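Local coordinates for protein putative NADPH:quinone oxidoreductase (Ralstonia eutropha, PDB 3IUP) that probably reduces quinones with electrons from bound NADPH, as a two-subunit oxidoreductase with a GroES-like domain and a Rossmann-type nucleotide-binding domain, at residues P46-L51 and A125-Y130; L175-A180 and Q186-I191; L193-K198 and K327-A332; A349-L354 and A358-R363. All blocks are in the same frame, centred on the assembly; numbering follows the deposited sequence.

Contacts 1 and 2 are buried, contact 4 is partly so, and contact 3 lies on the surface. Contacts 1 and 4 share one side of the chain, their centres about 13 Å apart: Leu-49 on helix 46-53 packs against Tyr-360 and Arg-363. Contacts 2 and 3 both use helix 183-195 of the nucleotide-binding domain, their centres about 12 Å apart, and meet where Leu-175 lies against Ile-197. Chemistry follows place. Contact 2 is mostly apolar, whereas contact 1 packs a phenol against a buried carboxylate whose polar partners lie elsewhere. Contact 4 has two hydrogen bonds between its segments and, separately, a backbone carbonyl close to NADPH, and contact 3 is an ion pair at the solvent side.

Contact 1. Residues P46-L51 and A125-Y130; sequences PSDLGL and AMYSQY
Tyr-127 OH is the atom through which the loop 125-130 reaches helix 46-51, and it rests against Asp-48 while hydrogen-bonding to Pro-43 O. The fit is close: Tyr-127 OH lies 3.1 Å from Asp-48 CB and 3.2 Å from Asp-48 CG. Asp-48 OD2 is also 3.2 Å from Tyr-127 OH, yet this is a packing approach, since the hydroxyl is committed to Pro-43 and the carboxylate is satisfied elsewhere. Asp-48 OD1 accepts the backbone N-H of Asn-96 and OD2 that of Asn-45, just ahead of the helix, an arrangement consistent with the N3 half of a capping box. These two bonds hold the buried carboxylate, whose plane stands 61° from that of the tyrosine ring. Tyr-127 is the centre of an inverse gamma turn; its CG, opposite the carbonyl carbon (chi1 -59°), directs the phenol at helix 46-51. Within the loop, Ser-128 OG bonds Ala-125 O at 2.6 Å, from above the carbonyl plane. The contact lies within the GroES-like domain: the tyrosine touches Leu-8 of strand 4-12 and Ser-42 of strand 34-43, while helix 46-53 brings Pro-46 to NADPH and the carbonyl of Ser-47 to Arg-274 of the second subunit.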
# COMPACT_ATOMS: atom_id res chain seq x y z
N PRO A 46 1.33 13.16 -19.61
CA PRO A 46 2.39 12.24 -19.14
C PRO A 46 2.14 10.78 -19.49
O PRO A 46 3.07 10.12 -19.91
CB PRO A 46 2.39 12.48 -17.62
CG PRO A 46 2.05 13.95 -17.51
CD PRO A 46 0.88 14.05 -18.52
N SER A 47 0.89 10.32 -19.43
CA SER A 47 0.56 8.96 -19.87
C SER A 47 0.92 8.75 -21.33
O SER A 47 1.44 7.71 -21.70
CB SER A 47 -0.93 8.66 -19.68
OG SER A 47 -1.69 9.84 -19.99
N ASP A 48 0.71 9.78 -22.16
CA ASP A 48 1.04 9.68 -23.59
C ASP A 48 2.53 9.64 -23.82
O ASP A 48 3.01 8.91 -24.65
CB ASP A 48 0.44 10.85 -24.37
CG ASP A 48 -1.10 10.93 -24.20
OD1 ASP A 48 -1.77 9.87 -24.49
OD2 ASP A 48 -1.61 12.02 -23.77
N LEU A 49 3.28 10.45 -23.05
CA LEU A 49 4.71 10.55 -23.23
C LEU A 49 5.34 9.19 -22.89
O LEU A 49 6.35 8.80 -23.49
CB LEU A 49 5.25 11.66 -22.30
CG LEU A 49 4.71 13.05 -22.59
CD1 LEU A 49 5.29 14.04 -21.55
CD2 LEU A 49 5.01 13.51 -23.94
N GLY A 50 4.75 8.49 -21.94
CA GLY A 50 5.23 7.16 -21.53
C GLY A 50 5.19 6.20 -22.71
O GLY A 50 6.14 5.49 -23.01
N LEU A 51 4.10 6.25 -23.44
CA LEU A 51 3.96 5.38 -24.62
C LEU A 51 4.79 5.87 -25.79
O LEU A 51 5.46 5.10 -26.49
CB LEU A 51 2.48 5.28 -25.00
CG LEU A 51 2.19 4.33 -26.15
CD1 LEU A 51 2.64 2.88 -25.81
CD2 LEU A 51 0.68 4.43 -26.49
N ALA A 125 -4.90 6.28 -30.08
CA ALA A 125 -4.47 6.62 -31.45
C ALA A 125 -4.99 8.00 -31.87
O ALA A 125 -5.30 8.26 -33.04
CB ALA A 125 -4.92 5.53 -32.47
N MSE A 126 -5.02 8.94 -30.93
CA MSE A 126 -5.57 10.27 -31.25
C MSE A 126 -4.57 11.22 -31.88
O MSE A 126 -4.97 12.28 -32.37
CB MSE A 126 -6.25 10.93 -30.05
CG MSE A 126 -7.24 10.06 -29.31
SE MSE A 126 -8.79 9.64 -30.48
CE MSE A 126 -9.52 11.28 -30.54
N TYR A 127 -3.28 10.85 -31.91
CA TYR A 127 -2.27 11.64 -32.62
C TYR A 127 -2.29 11.20 -34.11
O TYR A 127 -1.42 10.47 -34.60
CB TYR A 127 -0.87 11.50 -32.06
CG TYR A 127 -0.75 11.91 -30.61
CD1 TYR A 127 -1.74 12.60 -29.93
CD2 TYR A 127 0.38 11.52 -29.88
CE1 TYR A 127 -1.58 12.93 -28.58
CE2 TYR A 127 0.53 11.85 -28.56
CZ TYR A 127 -0.44 12.58 -27.90
OH TYR A 127 -0.28 12.84 -26.57
N SER A 128 -3.37 11.63 -34.76
CA SER A 128 -3.80 11.10 -36.09
C SER A 128 -4.63 12.15 -36.73
O SER A 128 -5.42 12.83 -36.06
CB SER A 128 -4.68 9.84 -35.96
OG SER A 128 -4.03 8.81 -35.22
N GLN A 129 -4.53 12.30 -38.04
CA GLN A 129 -5.40 13.27 -38.69
C GLN A 129 -6.88 12.89 -38.59
O GLN A 129 -7.74 13.77 -38.39
CB GLN A 129 -5.02 13.43 -40.14
CG GLN A 129 -3.71 14.14 -40.37
CD GLN A 129 -3.43 14.40 -41.84
OE1 GLN A 129 -2.59 13.76 -42.44
NE2 GLN A 129 -4.16 15.37 -42.43
N TYR A 130 -7.16 11.59 -38.75
CA TYR A 130 -8.57 11.08 -38.76
C TYR A 130 -8.63 9.86 -37.93
O TYR A 130 -7.70 9.04 -37.99
CB TYR A 130 -9.02 10.71 -40.19
CG TYR A 130 -9.15 11.92 -41.03
CD1 TYR A 130 -10.33 12.65 -41.02
CD2 TYR A 130 -8.08 12.36 -41.81
CE1 TYR A 130 -10.44 13.81 -41.77
CE2 TYR A 130 -8.17 13.53 -42.55
CZ TYR A 130 -9.34 14.24 -42.53
OH TYR A 130 -9.47 15.40 -43.25

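Contact 2. Residues L175-A180 and Q186-I191; sequences LVHTAA and QMLNQI
Leu-188 carries the apolar part of this contact, and its CD2 branch does all the close touching. That methyl lies 3.4 Å from His-177 CB and 3.5 Å from His-177 CG. It approaches the ring obliquely, 3.7 Å from His-177 ND1. A looser approach, 4.3 Å from Leu-175 CD1 to Leu-188 CD2, extends the patch along the strand, and no hydrogen bond or charge pair crosses between the segments. The torsions explain the meeting: Leu-188 has CG opposite its backbone N (chi1 176°), and His-177 adopts the same kind of rotamer (chi1 -176°), which lets the two side chains converge between strand and helix.

Strand 175-177 and helix 183-195 are the first two elements of a beta-alpha-beta unit completed by strand 199-203. It is the first unit in chain order of the six-stranded parallel sheet of a Rossmann-type domain, with 175-177 lying inside the sheet between 199-203 and 243-249. Ala-179, in the turn between strand and helix, touches NADPH. Val-164 and Met-163 of helix 155-169 add to the apolar surroundings, against Leu-188 and His-177 respectively.

Polar and backbone approaches form the second group. Gln-186 N, in the first turn of helix 183-195, comes within 3.5 Å of Ala-180 O, a close pass that is not a hydrogen bond. The buried imidazole is held from beyond the segments, His-177 NE2 being bonded to Tyr-286 OH. Gln-186 spreads its amide between Gln-215 NE2, met by OE1, and Ala-181 O, met by NE2.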
# COMPACT_ATOMS: atom_id res chain seq x y z
N LEU A 175 -9.09 15.36 1.44
CA LEU A 175 -7.99 14.77 0.74
C LEU A 175 -6.76 15.66 0.56
O LEU A 175 -6.78 16.87 0.74
CB LEU A 175 -8.47 14.19 -0.62
CG LEU A 175 -8.67 15.17 -1.73
CD1 LEU A 175 -9.05 14.47 -3.07
CD2 LEU A 175 -9.68 16.20 -1.38
N VAL A 176 -5.67 14.99 0.25
CA VAL A 176 -4.39 15.56 -0.09
C VAL A 176 -4.05 15.25 -1.54
O VAL A 176 -4.26 14.10 -2.03
CB VAL A 176 -3.35 14.98 0.80
CG1 VAL A 176 -1.88 15.62 0.52
CG2 VAL A 176 -3.78 15.12 2.30
N HIS A 177 -3.44 16.22 -2.24
CA HIS A 177 -3.02 16.01 -3.61
C HIS A 177 -1.63 16.62 -3.83
O HIS A 177 -1.40 17.76 -3.45
CB HIS A 177 -4.04 16.59 -4.58
CG HIS A 177 -3.71 16.34 -6.02
ND1 HIS A 177 -3.63 17.35 -6.94
CD2 HIS A 177 -3.33 15.21 -6.66
CE1 HIS A 177 -3.28 16.84 -8.11
NE2 HIS A 177 -3.07 15.55 -7.96
N THR A 178 -0.72 15.86 -4.41
CA THR A 178 0.65 16.31 -4.67
C THR A 178 0.83 16.74 -6.14
O THR A 178 -0.03 16.52 -6.99
CB THR A 178 1.70 15.30 -4.29
OG1 THR A 178 1.74 14.23 -5.26
CG2 THR A 178 1.44 14.71 -2.87
N ALA A 179 1.98 17.35 -6.41
CA ALA A 179 2.26 18.03 -7.68
C ALA A 179 1.04 18.87 -8.07
O ALA A 179 0.62 18.90 -9.22
CB ALA A 179 2.65 17.01 -8.76
N ALA A 180 0.52 19.61 -7.08
CA ALA A 180 -0.82 20.19 -7.12
C ALA A 180 -0.95 21.36 -8.13
O ALA A 180 -2.05 21.74 -8.49
CB ALA A 180 -1.28 20.63 -5.78
N GLN A 186 -4.85 21.88 -10.59
CA GLN A 186 -5.60 23.11 -10.67
C GLN A 186 -7.10 22.82 -10.78
O GLN A 186 -7.88 23.51 -10.17
CB GLN A 186 -5.10 24.00 -11.81
CG GLN A 186 -3.69 24.47 -11.60
CD GLN A 186 -3.10 25.21 -12.78
OE1 GLN A 186 -3.70 26.16 -13.23
NE2 GLN A 186 -1.90 24.79 -13.26
N MSE A 187 -7.47 21.76 -11.52
CA MSE A 187 -8.87 21.37 -11.63
C MSE A 187 -9.36 20.87 -10.32
O MSE A 187 -10.46 21.21 -9.93
CB MSE A 187 -9.10 20.28 -12.70
CG MSE A 187 -8.68 20.65 -14.02
SE MSE A 187 -8.97 19.07 -15.14
CE MSE A 187 -8.30 19.91 -16.76
N LEU A 188 -8.58 20.02 -9.65
CA LEU A 188 -9.02 19.45 -8.39
C LEU A 188 -9.29 20.53 -7.36
O LEU A 188 -10.29 20.53 -6.64
CB LEU A 188 -8.00 18.43 -7.89
CG LEU A 188 -8.38 17.88 -6.50
CD1 LEU A 188 -9.69 17.02 -6.59
CD2 LEU A 188 -7.16 17.07 -5.97
N ASN A 189 -8.40 21.52 -7.31
CA ASN A 189 -8.61 22.63 -6.39
C ASN A 189 -9.91 23.37 -6.71
O ASN A 189 -10.66 23.71 -5.82
CB ASN A 189 -7.43 23.57 -6.44
CG ASN A 189 -7.60 24.74 -5.50
OD1 ASN A 189 -7.70 24.55 -4.29
ND2 ASN A 189 -7.62 25.94 -6.05
N GLN A 190 -10.23 23.60 -7.99
CA GLN A 190 -11.51 24.23 -8.33
C GLN A 190 -12.75 23.39 -7.93
O GLN A 190 -13.77 23.93 -7.50
CB GLN A 190 -11.57 24.62 -9.81
CG GLN A 190 -10.56 25.74 -10.24
CD GLN A 190 -10.64 26.96 -9.33
OE1 GLN A 190 -11.73 27.45 -9.06
NE2 GLN A 190 -9.51 27.40 -8.78
N ILE A 191 -12.66 22.08 -8.13
CA ILE A 191 -13.74 21.17 -7.72
C ILE A 191 -13.97 21.31 -6.22
O ILE A 191 -15.09 21.46 -5.76
CB ILE A 191 -13.38 19.69 -8.05
CG1 ILE A 191 -13.41 19.43 -9.54
CG2 ILE A 191 -14.32 18.72 -7.34
CD1 ILE A 191 -12.67 18.13 -9.90

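Contact 3. Residues L193-K198 and K327-A332; sequences LKDGIK and KQRVVA
Arg-329 and Asp-195 form a two-pronged salt bridge, the tight part of this contact. The guanidinium arrives end-on, with one nitrogen for each carboxylate oxygen. Arg-329 NH1 donates to Asp-195 OD2 at 2.7 Å, and the N-H...O angle of 164° makes this the straighter bond; it uses the syn lone pair and lies in the guanidinium plane. Arg-329 NH2 meets Asp-195 OD1 at 2.9 Å, also on the syn side, but more bent at 132° and tilted from both planes. The two flat groups are turned 32° apart, in keeping with one bond being straight and the other bent. Arg-329 can span the gap because its chain runs extended from CG to NE. Its NE forms a further salt bridge with Glu-333, so a second acid helps fix the guanidinium.

Lys-194 belongs to the loose, exposed side. Its CD lies 3.8 Å from Arg-329 NH2, the aliphatic chain running antiparallel to the arginine, and a bend at the last torsion leaves Lys-194 NZ 5.9 Å from Arg-329 NH2. Asp-195 also has an acetate ion close by, probably from the crystallisation liquor.

The bridge ties the C-terminal end of helix 183-195, just before Gly-196 with its positive phi, to helix 320-332. Helix 155-169 is touched from both segments: Val-330 packs on Pro-157 and Leu-161, and Ile-197 on Val-164 and Arg-168.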
# COMPACT_ATOMS: atom_id res chain seq x y z
N LEU A 193 -13.11 23.71 -4.15
CA LEU A 193 -13.62 25.04 -3.81
C LEU A 193 -15.12 25.12 -4.10
O LEU A 193 -15.88 25.56 -3.27
CB LEU A 193 -12.85 26.15 -4.54
CG LEU A 193 -11.46 26.43 -3.96
CD1 LEU A 193 -10.62 27.30 -4.94
CD2 LEU A 193 -11.53 27.06 -2.58
N LYS A 194 -15.53 24.64 -5.26
CA LYS A 194 -16.94 24.75 -5.63
C LYS A 194 -17.80 23.82 -4.78
O LYS A 194 -18.93 24.20 -4.40
CB LYS A 194 -17.12 24.42 -7.09
CG LYS A 194 -18.57 24.43 -7.59
CD LYS A 194 -18.55 24.35 -9.13
CE LYS A 194 -19.96 24.37 -9.73
NZ LYS A 194 -20.52 25.75 -9.72
N ASP A 195 -17.29 22.63 -4.51
CA ASP A 195 -18.06 21.63 -3.77
C ASP A 195 -17.89 21.70 -2.26
O ASP A 195 -18.56 20.97 -1.53
CB ASP A 195 -17.73 20.23 -4.28
CG ASP A 195 -18.04 20.03 -5.76
OD1 ASP A 195 -18.42 21.01 -6.46
OD2 ASP A 195 -17.87 18.89 -6.25
N GLY A 196 -17.00 22.55 -1.74
CA GLY A 196 -16.82 22.64 -0.29
C GLY A 196 -16.12 21.42 0.33
O GLY A 196 -16.43 21.01 1.43
N ILE A 197 -15.13 20.89 -0.40
CA ILE A 197 -14.29 19.78 0.10
C ILE A 197 -12.97 20.35 0.58
O ILE A 197 -12.29 21.11 -0.15
CB ILE A 197 -14.03 18.77 -1.05
CG1 ILE A 197 -15.36 18.20 -1.54
CG2 ILE A 197 -13.10 17.63 -0.59
CD1 ILE A 197 -15.31 17.54 -2.90
N LYS A 198 -12.56 19.94 1.77
CA LYS A 198 -11.28 20.34 2.31
C LYS A 198 -10.15 19.60 1.60
O LYS A 198 -10.24 18.38 1.34
CB LYS A 198 -11.25 20.10 3.83
CG LYS A 198 -12.40 20.80 4.56
CD LYS A 198 -12.28 20.63 6.09
N LYS A 327 -19.05 12.55 -16.39
CA LYS A 327 -18.83 13.17 -17.72
C LYS A 327 -19.77 14.36 -17.99
O LYS A 327 -19.37 15.36 -18.57
CB LYS A 327 -18.92 12.13 -18.81
CG LYS A 327 -17.75 11.25 -18.81
CD LYS A 327 -17.70 10.24 -19.92
CE LYS A 327 -18.78 9.20 -19.80
NZ LYS A 327 -18.38 8.01 -20.61
N GLN A 328 -21.02 14.24 -17.57
CA GLN A 328 -21.96 15.34 -17.70
C GLN A 328 -21.54 16.58 -16.92
O GLN A 328 -21.68 17.70 -17.40
CB GLN A 328 -23.34 14.88 -17.25
CG GLN A 328 -23.93 13.79 -18.14
CD GLN A 328 -25.32 13.35 -17.66
OE1 GLN A 328 -25.46 12.67 -16.63
NE2 GLN A 328 -26.35 13.73 -18.41
N ARG A 329 -20.99 16.39 -15.72
CA ARG A 329 -20.46 17.53 -14.98
C ARG A 329 -19.25 18.16 -15.69
O ARG A 329 -19.09 19.39 -15.71
CB ARG A 329 -20.08 17.15 -13.55
CG ARG A 329 -19.39 18.34 -12.89
CD ARG A 329 -19.23 18.18 -11.44
NE ARG A 329 -18.60 19.38 -10.91
CZ ARG A 329 -18.20 19.48 -9.67
NH1 ARG A 329 -18.31 18.43 -8.85
NH2 ARG A 329 -17.65 20.62 -9.25
N VAL A 330 -18.39 17.33 -16.27
CA VAL A 330 -17.25 17.87 -17.02
C VAL A 330 -17.76 18.78 -18.17
O VAL A 330 -17.28 19.90 -18.35
CB VAL A 330 -16.30 16.74 -17.55
CG1 VAL A 330 -15.23 17.33 -18.43
CG2 VAL A 330 -15.64 15.95 -16.37
N VAL A 331 -18.75 18.31 -18.92
CA VAL A 331 -19.31 19.10 -20.02
C VAL A 331 -19.89 20.42 -19.50
O VAL A 331 -19.63 21.48 -20.06
CB VAL A 331 -20.32 18.29 -20.86
CG1 VAL A 331 -21.21 19.25 -21.77
CG2 VAL A 331 -19.56 17.23 -21.68
N ALA A 332 -20.59 20.35 -18.37
CA ALA A 332 -21.24 21.51 -17.79
C ALA A 332 -20.25 22.58 -17.32
O ALA A 332 -20.59 23.75 -17.30
CB ALA A 332 -22.14 21.07 -16.61

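Contact 4. Residues A349-L354 and A358-R363; sequences AEVLDL and AVYNKR. With NDP (NADPH dihydro-nicotinamide-adenine-dinucleotide phosphate), chain C.
With chi1 of 72°, Tyr-360 sets its CG between its own backbone N and carbonyl carbon, and this rotation sends the phenol back across to Val-351, whose CG1 is opposite the backbone N (chi1 178°). The arrangement is two successive short helical segments joined at an N-cap: the weakly bonded helix around 349-351 is followed by helix 354-360, whose N-cap is Asp-353, with OD1 on the backbone N of Asp-355.

Tyr-360 OH donates to Val-351 O at 2.5 Å. The acceptor lies in the plane of the tyrosine ring, at its edge, and the hydroxyl sits in the carbonyl plane on a lone pair. The Val-351 carbonyl is thus taken up by a side chain of helix 354-360. Val-351 CG1 touches the same hydroxyl at 3.4 Å from Tyr-360 OH, the two side chains crossing at about a right angle. A regular helical bond from Ala-358 N to Leu-354 O, 2.9 Å long, is the other polar link. Phe-53 of helix 46-53 and Leu-44 pack on the tyrosine from elsewhere in the fold.

Beyond the phenol the chain leaves the helix through a type I turn, Tyr-360 to Arg-363. Arg-363 folds back and turns the NE/NH2 edge of its guanidinium to Asn-361: its NE meets Asn-361 O at 2.9 Å, from above that carbonyl's plane, and its NH2 meets Asn-361 OD1 at 3.1 Å. The turn brings backbone to the cofactor, where Arg-363 O lies 3.2 Å from C8A of the NADPH adenine.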
# COMPACT_ATOMS: atom_id res chain seq x y z
N ALA A 349 4.01 16.90 -37.21
CA ALA A 349 5.45 16.88 -37.49
C ALA A 349 6.29 17.50 -36.35
O ALA A 349 7.38 17.00 -36.02
CB ALA A 349 5.73 17.57 -38.78
N GLU A 350 5.75 18.54 -35.73
CA GLU A 350 6.45 19.20 -34.62
C GLU A 350 6.55 18.38 -33.33
O GLU A 350 7.42 18.64 -32.50
CB GLU A 350 5.78 20.56 -34.35
CG GLU A 350 6.05 21.59 -35.41
CD GLU A 350 5.28 22.91 -35.19
OE1 GLU A 350 4.15 22.93 -34.63
OE2 GLU A 350 5.81 23.97 -35.60
N VAL A 351 5.69 17.37 -33.15
CA VAL A 351 5.82 16.44 -32.06
C VAL A 351 7.20 15.77 -32.11
O VAL A 351 7.75 15.42 -31.07
CB VAL A 351 4.67 15.38 -32.09
CG1 VAL A 351 4.77 14.33 -30.99
CG2 VAL A 351 3.28 16.10 -32.09
N LEU A 352 7.70 15.58 -33.31
CA LEU A 352 8.96 14.86 -33.49
C LEU A 352 10.14 15.80 -33.67
O LEU A 352 11.22 15.35 -34.02
CB LEU A 352 8.84 13.84 -34.63
CG LEU A 352 7.75 12.78 -34.38
CD1 LEU A 352 7.80 11.70 -35.51
CD2 LEU A 352 7.80 12.12 -33.01
N ASP A 353 9.97 17.08 -33.41
CA ASP A 353 11.11 18.02 -33.38
C ASP A 353 11.80 17.92 -32.04
O ASP A 353 11.17 18.10 -31.01
CB ASP A 353 10.56 19.42 -33.59
CG ASP A 353 11.64 20.49 -33.66
OD1 ASP A 353 12.60 20.46 -32.86
OD2 ASP A 353 11.49 21.36 -34.54
N LEU A 354 13.11 17.65 -32.03
CA LEU A 354 13.82 17.43 -30.76
C LEU A 354 13.79 18.68 -29.87
O LEU A 354 13.80 18.58 -28.63
CB LEU A 354 15.24 16.96 -31.03
CG LEU A 354 15.37 15.59 -31.71
CD1 LEU A 354 16.82 15.32 -32.18
CD2 LEU A 354 14.85 14.52 -30.75
N ALA A 358 12.32 18.52 -26.11
CA ALA A 358 13.05 19.06 -24.95
C ALA A 358 12.19 19.86 -23.98
O ALA A 358 12.42 19.81 -22.77
CB ALA A 358 14.23 19.89 -25.42
N VAL A 359 11.17 20.57 -24.47
CA VAL A 359 10.25 21.28 -23.57
C VAL A 359 9.12 20.43 -23.05
O VAL A 359 8.94 20.31 -21.84
CB VAL A 359 9.69 22.54 -24.27
CG1 VAL A 359 8.73 23.31 -23.35
CG2 VAL A 359 10.85 23.37 -24.81
N TYR A 360 8.37 19.79 -23.94
CA TYR A 360 7.18 19.14 -23.48
C TYR A 360 7.47 17.91 -22.60
O TYR A 360 6.69 17.58 -21.70
CB TYR A 360 6.22 18.89 -24.65
CG TYR A 360 6.54 17.84 -25.70
CD1 TYR A 360 6.44 16.49 -25.40
CD2 TYR A 360 6.79 18.21 -27.01
CE1 TYR A 360 6.67 15.51 -26.39
CE2 TYR A 360 6.97 17.27 -28.01
CZ TYR A 360 6.92 15.90 -27.68
OH TYR A 360 7.12 14.97 -28.66
N ASN A 361 8.60 17.29 -22.83
CA ASN A 361 8.98 16.13 -22.06
C ASN A 361 9.43 16.45 -20.61
O ASN A 361 9.64 15.52 -19.83
CB ASN A 361 9.98 15.26 -22.83
CG ASN A 361 9.95 13.81 -22.37
OD1 ASN A 361 8.91 13.31 -21.93
ND2 ASN A 361 11.09 13.16 -22.38
N LYS A 362 9.48 17.74 -20.22
CA LYS A 362 9.82 18.09 -18.82
C LYS A 362 8.64 17.86 -17.89
O LYS A 362 8.83 17.77 -16.68
CB LYS A 362 10.22 19.54 -18.67
CG LYS A 362 11.39 20.03 -19.51
CD LYS A 362 11.58 21.53 -19.24
N ARG A 363 7.41 17.77 -18.43
CA ARG A 363 6.19 17.77 -17.59
C ARG A 363 6.26 18.90 -16.52
O ARG A 363 5.92 18.72 -15.34
CB ARG A 363 5.93 16.39 -16.92
CG ARG A 363 6.07 15.19 -17.90
CD ARG A 363 7.46 14.57 -17.77
NE ARG A 363 7.78 13.59 -18.81
CZ ARG A 363 7.36 12.32 -18.79
NH1 ARG A 363 6.58 11.88 -17.80
NH2 ARG A 363 7.70 11.50 -19.78
PA NDP C . 1.07 18.65 -15.90
O1A NDP C . 0.07 19.68 -16.11
O2A NDP C . 2.08 18.40 -16.95
O5B NDP C . 1.84 19.12 -14.51
C5B NDP C . 2.83 18.22 -14.00
C4B NDP C . 3.26 18.71 -12.65
O4B NDP C . 4.20 17.78 -12.20
C3B NDP C . 3.93 20.09 -12.69
O3B NDP C . 3.47 21.00 -11.71
C2B NDP C . 5.41 19.78 -12.38
O2B NDP C . 6.08 20.78 -11.61
C1B NDP C . 5.27 18.49 -11.57
N9A NDP C . 6.46 17.63 -11.63
C8A NDP C . 7.09 17.23 -12.79
N7A NDP C . 8.09 16.39 -12.46
C5A NDP C . 8.10 16.22 -11.09
C6A NDP C . 8.90 15.49 -10.19
N6A NDP C . 9.97 14.77 -10.56
N1A NDP C . 8.62 15.55 -8.84
C2A NDP C . 7.62 16.33 -8.36
N3A NDP C . 6.84 17.05 -9.24
C4A NDP C . 7.07 17.00 -10.57
O3 NDP C . 0.49 17.19 -15.55
PN NDP C . -1.00 16.73 -15.64
O1N NDP C . -1.92 17.57 -14.91
O2N NDP C . -1.40 16.40 -17.05
O5D NDP C . -0.89 15.31 -14.86
C5D NDP C . -0.71 15.31 -13.43
C4D NDP C . -0.36 13.90 -12.96
O4D NDP C . -1.59 13.15 -12.97
C3D NDP C . 0.67 13.13 -13.81
O3D NDP C . 1.53 12.35 -13.00
C2D NDP C . -0.23 12.21 -14.62
O2D NDP C . 0.39 11.04 -15.13
C1D NDP C . -1.27 11.88 -13.54
N1N NDP C . -2.50 11.24 -14.08
C2N NDP C . -2.70 9.95 -13.72
C3N NDP C . -3.79 9.25 -14.18
C7N NDP C . -4.08 7.86 -13.66
O7N NDP C . -5.13 7.18 -14.27
N7N NDP C . -3.37 7.24 -12.70
C4N NDP C . -4.91 9.98 -14.83
C5N NDP C . -4.59 11.42 -15.16
C6N NDP C . -3.39 12.00 -14.76
P2B NDP C . 7.55 21.36 -12.05
O1X NDP C . 7.30 22.65 -12.84
O2X NDP C . 8.35 20.36 -12.89
O3X NDP C . 8.25 21.63 -10.71